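Local coordinates for protein tRNA (guanine(26)-N(2))-dimethyltransferase (PDB 2DUL) that probably transfers methyl groups from S-adenosyl-L-methionine to N2 of guanine 26 in tRNA, converting it to N2,N2-dimethylguanosine, at residues Pro186-Leu191 / Ile250-Lys255; Cys192-Thr197 / Pro319-Thr324; Asp313-Ile318 / Arg354-Pro359. All coordinates share one frame; numbering follows the deposited sequence.

How the interactions relate
The three contacts form a continuous series: segment 186-191 runs directly into 192-197, and 313-318 directly into 319-324, which places interaction 2 between the other two. Interaction 2 is the buried member, while interactions 1 and 3 each combine buried residues with an exposed one. An acidic side chain works in all three, with different partners. In interaction 1 an aspartate meets an arginine beside an apolar cluster; in interactions 2 and 3 glutamates accept from backbone N-H groups of loops. Interactions 2 and 3 both reach the antiparallel sheet containing strands 322-323 and 352-355, whereas interaction 1 sets a loop against the sheet of strand 247-252.

Interaction 1. Residues Pro186-Leu191 / Ile250-Lys255; sequences PLRGEL and IYFDDK
R188 NH1 meets D254 OD1 at 2.7 Å, a salt bridge in which the hydrogen bond itself is weak, because the N-H points only loosely at the oxygen (120°). The pair illustrates how a loop can be fastened to a strand: residues 186-191 lie in the loop between helix 175-182 and helix 192-209, whereas I250, Y251 and F252 belong to the central strand, 247-252, of a three-stranded antiparallel sheet. The guanidinium and carboxylate planes stand nearly perpendicular, and a single nitrogen makes the short approach. R188 arrives there by bending at chi2 and chi3, which also sets NH1 3.5 Å from F252 CE2.

F252 is the apolar centre of the contact. With CG anti to the backbone N (chi1 -174°), its ring is directed into the loop. L187 crosses it at about a right angle, CD2 lying 3.9 Å from F252 CB, while L191 CD2 comes to 3.7 Å from F252 CE1. L187 also brushes I250, and V195 of helix 192-209 touches both of these residues. The far end of the ring meets a polar group: the carboxylate of E190 is turned at right angles to the phenyl plane, its main polar partner being R330, which pairs with OE1. The other oxygen, E190 OE2, sits in the ring plane at the edge, 3.7 Å from F252 CZ.

Interaction 2. Residues Cys192-Thr197 / Pro319-Thr324; sequences CHEVGT and PLFYDT
E194 holds CG anti to its own N (chi1 -173°) and stays extended beyond it, which carries the carboxylate from the helix across to the backbone of L320. F321, its CG lodged between the backbone N and the carbonyl carbon (chi1 59°), swings its ring back alongside that glutamate. L320 N donates to E194 OE2 at 2.7 Å and 155°, approaching from above the carboxylate plane. The other oxygen, E194 OE1, lies at the edge of the F321 ring, in its plane and 3.3 Å from CD2; carboxylate and ring are not far from parallel, and the two side chains run antiparallel alongside one another.

The contact thus joins the start of helix 192-209 to the loop that leads into strand 322-323, an outer strand of a three-stranded antiparallel sheet. R198 pairs with E194 OE2 and K363 with OE1, charges likely to keep the buried carboxylate ionised. With an alanine in place of E194, L320 N would probably lose its acceptor, and R198 and K363 a shared counter-charge. Beside the polar centre, V195 CG2 touches L320 CD2 at 4.2 Å, and I250 of strand 247-252 packs against both side chains.

Interaction 3. Residues Asp313-Ile318 / Arg354-Pro359; sequences DQELDI and RTHFSP. With GOL (glycerol), chain B.
E315 OE1 sits in the plane of the H356 imidazole, at its edge, 2.9 Å from CD2. Elsewhere along that edge H356 NE2 donates to O3 of a bound glycerol at 3.1 Å. F357 CG lies over one face of the imidazole, displaced from its centre, and in return H356 NE2 lies over the centre of the phenyl ring, 3.3 Å above its plane. H356 ND1 is bonded to the carbonyl of Y222, which, together with the glycerol bond in this crystal, probably fixes the rotation of the ring.

The carboxylate of E315 is gripped through both oxygens. H356 N donates to E315 OE1 at 2.8 Å in a nearly straight bond (170°), and T355 OG1 to E315 OE2 at 2.7 Å, each from above the carboxylate plane; O2 of the glycerol donates to E315 OE2 as well. This is an example of a side chain just past a helix, 302-314, reaching over to hold a turn: residues 355-358 form a type I beta turn that follows on from the strand around 352-355. T355 OG1 serves both partners, since it also accepts from F357 N at 3.1 Å in an ST turn. E315 can reach this far because its chain is extended, with CG anti to N (chi1 -170°). The glycerol, probably from the crystallisation liquor, is bonded further to the E315 and A220 carbonyls. At the more exposed Q314, a water donates to OE1 and accepts from R354 N, both at 3.1 Å.

Interaction 1. Residues Pro186-Leu191 / Ile250-Lys255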
# COMPACT_ATOMS: atom_id res chain seq x y z
N PRO A 186 7.97 -15.00 6.69
CA PRO A 186 6.52 -14.78 6.78
C PRO A 186 5.78 -15.69 7.76
O PRO A 186 6.25 -16.78 8.10
CB PRO A 186 6.07 -14.99 5.34
CG PRO A 186 6.93 -16.14 4.92
CD PRO A 186 8.31 -15.78 5.49
N LEU A 187 4.62 -15.22 8.20
CA LEU A 187 3.77 -15.97 9.12
C LEU A 187 2.45 -16.29 8.43
O LEU A 187 1.70 -15.38 8.06
CB LEU A 187 3.50 -15.16 10.39
CG LEU A 187 2.45 -15.77 11.33
CD1 LEU A 187 2.90 -17.14 11.81
CD2 LEU A 187 2.22 -14.85 12.52
N ARG A 188 2.16 -17.57 8.23
CA ARG A 188 0.90 -17.93 7.60
C ARG A 188 -0.23 -18.01 8.62
O ARG A 188 0.01 -17.96 9.83
CB ARG A 188 1.04 -19.25 6.83
CG ARG A 188 1.88 -20.33 7.50
CD ARG A 188 1.12 -21.04 8.62
NE ARG A 188 1.36 -20.45 9.93
CZ ARG A 188 0.73 -20.83 11.04
NH1 ARG A 188 1.01 -20.24 12.20
NH2 ARG A 188 -0.18 -21.80 10.99
N GLY A 189 -1.46 -18.10 8.15
CA GLY A 189 -2.59 -18.17 9.06
C GLY A 189 -3.43 -16.91 9.09
O GLY A 189 -3.32 -16.05 8.20
N GLU A 190 -4.25 -16.78 10.12
CA GLU A 190 -5.15 -15.65 10.28
C GLU A 190 -4.51 -14.26 10.30
O GLU A 190 -5.17 -13.28 9.97
CB GLU A 190 -5.99 -15.82 11.55
CG GLU A 190 -5.16 -15.95 12.82
CD GLU A 190 -4.96 -17.39 13.26
OE1 GLU A 190 -4.66 -18.24 12.40
OE2 GLU A 190 -5.09 -17.66 14.47
N LEU A 191 -3.25 -14.17 10.69
CA LEU A 191 -2.58 -12.87 10.75
C LEU A 191 -1.78 -12.50 9.51
O LEU A 191 -1.27 -11.38 9.41
CB LEU A 191 -1.65 -12.83 11.98
CG LEU A 191 -2.24 -12.47 13.35
CD1 LEU A 191 -3.62 -13.06 13.53
CD2 LEU A 191 -1.28 -12.96 14.43
N ILE A 250 7.73 -10.96 15.34
CA ILE A 250 6.52 -11.51 15.93
C ILE A 250 6.74 -12.98 16.27
O ILE A 250 7.38 -13.72 15.52
CB ILE A 250 5.34 -11.44 14.94
CG1 ILE A 250 5.03 -9.98 14.60
CG2 ILE A 250 4.12 -12.15 15.53
CD1 ILE A 250 4.22 -9.83 13.33
N TYR A 251 6.20 -13.40 17.41
CA TYR A 251 6.26 -14.78 17.86
C TYR A 251 4.80 -15.19 17.91
O TYR A 251 3.95 -14.43 18.38
CB TYR A 251 6.92 -14.85 19.23
CG TYR A 251 8.38 -14.45 19.18
CD1 TYR A 251 9.36 -15.35 18.75
CD2 TYR A 251 8.78 -13.16 19.54
CE1 TYR A 251 10.69 -14.98 18.68
CE2 TYR A 251 10.12 -12.78 19.47
CZ TYR A 251 11.07 -13.70 19.04
OH TYR A 251 12.39 -13.34 18.96
N PHE A 252 4.51 -16.38 17.41
CA PHE A 252 3.13 -16.85 17.34
C PHE A 252 3.00 -18.28 17.86
O PHE A 252 3.74 -19.17 17.44
CB PHE A 252 2.67 -16.78 15.88
CG PHE A 252 1.21 -17.10 15.68
CD1 PHE A 252 0.22 -16.17 15.97
CD2 PHE A 252 0.84 -18.34 15.15
CE1 PHE A 252 -1.12 -16.46 15.74
CE2 PHE A 252 -0.50 -18.64 14.92
CZ PHE A 252 -1.48 -17.70 15.22
N ASP A 253 2.06 -18.50 18.78
CA ASP A 253 1.84 -19.83 19.33
C ASP A 253 0.73 -20.50 18.53
O ASP A 253 -0.42 -20.10 18.61
CB ASP A 253 1.41 -19.73 20.80
CG ASP A 253 1.44 -21.08 21.51
OD1 ASP A 253 1.20 -22.13 20.86
OD2 ASP A 253 1.70 -21.09 22.73
N ASP A 254 1.09 -21.53 17.76
CA ASP A 254 0.12 -22.23 16.92
C ASP A 254 -1.00 -22.94 17.69
O ASP A 254 -2.06 -23.21 17.13
CB ASP A 254 0.82 -23.26 16.04
CG ASP A 254 1.84 -22.64 15.12
OD1 ASP A 254 1.50 -21.67 14.41
OD2 ASP A 254 2.99 -23.13 15.10
N LYS A 255 -0.76 -23.24 18.96
CA LYS A 255 -1.77 -23.93 19.75
C LYS A 255 -2.76 -23.00 20.45
O LYS A 255 -3.81 -23.45 20.90
CB LYS A 255 -1.09 -24.84 20.78
CG LYS A 255 -0.36 -26.03 20.16
CD LYS A 255 0.10 -27.04 21.20
CE LYS A 255 1.26 -26.51 22.03
NZ LYS A 255 0.89 -25.32 22.84

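Interaction 2. Residues Cys192-Thr197 / Pro319-Thr324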
# COMPACT_ATOMS: atom_id res chain seq x y z
N CYS A 192 -1.69 -13.42 8.55
CA CYS A 192 -0.87 -13.18 7.36
C CYS A 192 -1.14 -11.91 6.55
O CYS A 192 -0.19 -11.30 6.05
CB CYS A 192 -0.92 -14.40 6.42
SG CYS A 192 -2.45 -14.67 5.54
N HIS A 193 -2.39 -11.49 6.42
CA HIS A 193 -2.68 -10.28 5.68
C HIS A 193 -1.96 -9.08 6.32
O HIS A 193 -1.37 -8.25 5.62
CB HIS A 193 -4.19 -10.01 5.63
CG HIS A 193 -4.96 -11.03 4.85
ND1 HIS A 193 -6.33 -11.13 4.90
CD2 HIS A 193 -4.54 -11.99 3.99
CE1 HIS A 193 -6.73 -12.11 4.11
NE2 HIS A 193 -5.67 -12.65 3.55
N GLU A 194 -2.00 -9.00 7.64
CA GLU A 194 -1.33 -7.89 8.30
C GLU A 194 0.18 -8.07 8.35
O GLU A 194 0.92 -7.11 8.12
CB GLU A 194 -1.85 -7.67 9.73
CG GLU A 194 -1.26 -6.39 10.33
CD GLU A 194 -1.80 -6.03 11.70
OE1 GLU A 194 -2.93 -6.43 12.02
OE2 GLU A 194 -1.08 -5.32 12.45
N VAL A 195 0.65 -9.28 8.65
CA VAL A 195 2.09 -9.52 8.70
C VAL A 195 2.71 -9.22 7.34
O VAL A 195 3.77 -8.58 7.25
CB VAL A 195 2.40 -10.98 9.12
CG1 VAL A 195 3.90 -11.27 9.00
CG2 VAL A 195 1.94 -11.20 10.56
N GLY A 196 2.04 -9.66 6.28
CA GLY A 196 2.54 -9.40 4.94
C GLY A 196 2.62 -7.90 4.68
O GLY A 196 3.56 -7.41 4.05
N THR A 197 1.62 -7.17 5.18
CA THR A 197 1.58 -5.73 5.01
C THR A 197 2.73 -5.09 5.79
O THR A 197 3.37 -4.16 5.30
CB THR A 197 0.22 -5.14 5.49
OG1 THR A 197 -0.84 -5.65 4.67
CG2 THR A 197 0.22 -3.63 5.40
N PRO A 319 -0.38 -3.14 16.65
CA PRO A 319 0.14 -4.34 16.00
C PRO A 319 -0.70 -5.61 16.18
O PRO A 319 -0.98 -6.04 17.29
CB PRO A 319 1.53 -4.49 16.60
CG PRO A 319 1.92 -3.07 16.91
CD PRO A 319 0.64 -2.51 17.50
N LEU A 320 -1.09 -6.19 15.05
CA LEU A 320 -1.86 -7.43 15.00
C LEU A 320 -3.27 -7.40 15.60
O LEU A 320 -3.82 -6.34 15.91
CB LEU A 320 -1.02 -8.56 15.63
CG LEU A 320 0.41 -8.62 15.06
CD1 LEU A 320 1.17 -9.80 15.66
CD2 LEU A 320 0.34 -8.75 13.53
N PHE A 321 -3.86 -8.59 15.73
CA PHE A 321 -5.22 -8.70 16.24
C PHE A 321 -5.52 -10.15 16.61
O PHE A 321 -4.69 -11.03 16.42
CB PHE A 321 -6.21 -8.22 15.18
CG PHE A 321 -6.13 -8.98 13.88
CD1 PHE A 321 -6.92 -10.11 13.66
CD2 PHE A 321 -5.25 -8.57 12.87
CE1 PHE A 321 -6.85 -10.81 12.45
CE2 PHE A 321 -5.17 -9.27 11.66
CZ PHE A 321 -5.97 -10.39 11.45
N TYR A 322 -6.71 -10.38 17.15
CA TYR A 322 -7.12 -11.72 17.53
C TYR A 322 -8.28 -12.14 16.63
O TYR A 322 -9.29 -11.44 16.54
CB TYR A 322 -7.55 -11.75 19.00
CG TYR A 322 -6.45 -11.36 19.96
CD1 TYR A 322 -5.25 -12.07 19.99
CD2 TYR A 322 -6.58 -10.27 20.81
CE1 TYR A 322 -4.21 -11.70 20.84
CE2 TYR A 322 -5.55 -9.89 21.67
CZ TYR A 322 -4.36 -10.60 21.68
OH TYR A 322 -3.33 -10.22 22.51
N ASP A 323 -8.12 -13.27 15.95
CA ASP A 323 -9.16 -13.78 15.06
C ASP A 323 -10.03 -14.73 15.87
O ASP A 323 -9.61 -15.83 16.22
CB ASP A 323 -8.52 -14.50 13.88
CG ASP A 323 -9.52 -14.85 12.79
OD1 ASP A 323 -10.37 -15.73 13.03
OD2 ASP A 323 -9.46 -14.23 11.71
N THR A 324 -11.25 -14.30 16.17
CA THR A 324 -12.18 -15.10 16.96
C THR A 324 -12.40 -16.51 16.41
O THR A 324 -12.47 -17.48 17.16
CB THR A 324 -13.55 -14.41 17.08
OG1 THR A 324 -13.37 -13.07 17.58
CG2 THR A 324 -14.44 -15.17 18.05

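Interaction 3. Residues Asp313-Ile318 / Arg354-Pro359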
# COMPACT_ATOMS: atom_id res chain seq x y z
N ASP A 313 -10.32 4.03 8.81
CA ASP A 313 -10.37 5.24 9.62
C ASP A 313 -10.78 4.94 11.06
O ASP A 313 -10.24 5.51 12.00
CB ASP A 313 -11.34 6.25 8.99
CG ASP A 313 -11.47 7.53 9.79
OD1 ASP A 313 -10.43 8.12 10.16
OD2 ASP A 313 -12.62 7.95 10.05
N GLN A 314 -11.73 4.02 11.24
CA GLN A 314 -12.19 3.69 12.59
C GLN A 314 -11.40 2.53 13.21
O GLN A 314 -11.53 2.24 14.40
CB GLN A 314 -13.68 3.35 12.57
CG GLN A 314 -14.01 2.04 11.89
CD GLN A 314 -14.58 1.02 12.86
OE1 GLN A 314 -13.99 0.73 13.90
NE2 GLN A 314 -15.74 0.46 12.51
N GLU A 315 -10.57 1.89 12.39
CA GLU A 315 -9.78 0.76 12.87
C GLU A 315 -8.69 1.20 13.84
O GLU A 315 -7.97 2.17 13.60
CB GLU A 315 -9.14 0.05 11.67
CG GLU A 315 -8.49 -1.28 11.99
CD GLU A 315 -8.08 -2.03 10.74
OE1 GLU A 315 -8.86 -2.01 9.76
OE2 GLU A 315 -7.00 -2.65 10.74
N LEU A 316 -8.58 0.48 14.95
CA LEU A 316 -7.56 0.77 15.95
C LEU A 316 -6.21 0.47 15.30
O LEU A 316 -6.03 -0.59 14.70
CB LEU A 316 -7.77 -0.12 17.18
CG LEU A 316 -6.78 -0.00 18.33
CD1 LEU A 316 -6.85 1.41 18.92
CD2 LEU A 316 -7.11 -1.06 19.40
N ASP A 317 -5.26 1.40 15.41
CA ASP A 317 -3.94 1.17 14.82
C ASP A 317 -3.03 0.63 15.91
O ASP A 317 -2.47 1.38 16.72
CB ASP A 317 -3.37 2.47 14.25
CG ASP A 317 -2.18 2.24 13.32
OD1 ASP A 317 -1.76 1.07 13.15
OD2 ASP A 317 -1.66 3.22 12.77
N ILE A 318 -2.90 -0.69 15.93
CA ILE A 318 -2.08 -1.38 16.92
C ILE A 318 -1.56 -2.64 16.23
O ILE A 318 -2.20 -3.16 15.32
CB ILE A 318 -2.93 -1.73 18.15
CG1 ILE A 318 -2.07 -2.38 19.24
CG2 ILE A 318 -4.07 -2.65 17.74
CD1 ILE A 318 -2.78 -2.50 20.58
N ARG A 354 -13.21 -3.60 14.68
CA ARG A 354 -13.10 -4.63 13.65
C ARG A 354 -11.87 -4.20 12.85
O ARG A 354 -11.36 -3.10 13.06
CB ARG A 354 -14.34 -4.61 12.75
CG ARG A 354 -15.63 -5.07 13.41
CD ARG A 354 -16.84 -4.70 12.57
NE ARG A 354 -18.10 -5.12 13.17
CZ ARG A 354 -18.57 -6.36 13.12
NH1 ARG A 354 -19.72 -6.66 13.71
NH2 ARG A 354 -17.90 -7.31 12.47
N THR A 355 -11.40 -5.05 11.95
CA THR A 355 -10.25 -4.70 11.13
C THR A 355 -10.45 -5.15 9.69
O THR A 355 -11.04 -6.20 9.44
CB THR A 355 -8.94 -5.34 11.65
OG1 THR A 355 -7.90 -5.15 10.67
CG2 THR A 355 -9.13 -6.84 11.91
N HIS A 356 -9.96 -4.34 8.75
CA HIS A 356 -10.08 -4.65 7.33
C HIS A 356 -9.22 -5.86 6.94
O HIS A 356 -9.38 -6.41 5.85
CB HIS A 356 -9.64 -3.44 6.50
CG HIS A 356 -8.16 -3.24 6.47
ND1 HIS A 356 -7.37 -3.71 5.44
CD2 HIS A 356 -7.32 -2.68 7.37
CE1 HIS A 356 -6.10 -3.44 5.71
NE2 HIS A 356 -6.04 -2.82 6.87
N PHE A 357 -8.31 -6.26 7.82
CA PHE A 357 -7.43 -7.40 7.54
C PHE A 357 -8.14 -8.75 7.53
O PHE A 357 -7.71 -9.69 6.87
CB PHE A 357 -6.27 -7.44 8.54
CG PHE A 357 -5.22 -6.39 8.31
CD1 PHE A 357 -4.52 -6.33 7.10
CD2 PHE A 357 -4.91 -5.47 9.31
CE1 PHE A 357 -3.53 -5.37 6.89
CE2 PHE A 357 -3.92 -4.50 9.11
CZ PHE A 357 -3.23 -4.45 7.90
N SER A 358 -9.24 -8.85 8.28
CA SER A 358 -10.00 -10.09 8.37
C SER A 358 -11.40 -9.81 8.89
O SER A 358 -11.59 -8.96 9.76
CB SER A 358 -9.30 -11.07 9.31
OG SER A 358 -10.12 -12.20 9.57
N PRO A 359 -12.41 -10.53 8.37
CA PRO A 359 -13.81 -10.35 8.78
C PRO A 359 -14.10 -10.76 10.22
O PRO A 359 -15.03 -10.25 10.84
CB PRO A 359 -14.57 -11.19 7.77
CG PRO A 359 -13.63 -12.32 7.52
CD PRO A 359 -12.30 -11.60 7.37
C1 GOL B . -5.44 1.13 10.58
O1 GOL B . -5.30 1.21 12.00
C2 GOL B . -4.48 0.08 10.01
O2 GOL B . -4.76 -1.20 10.60
C3 GOL B . -4.63 0.00 8.49
O3 GOL B . -3.74 -0.98 7.97
O HOH W 1 -15.58 -1.69 14.98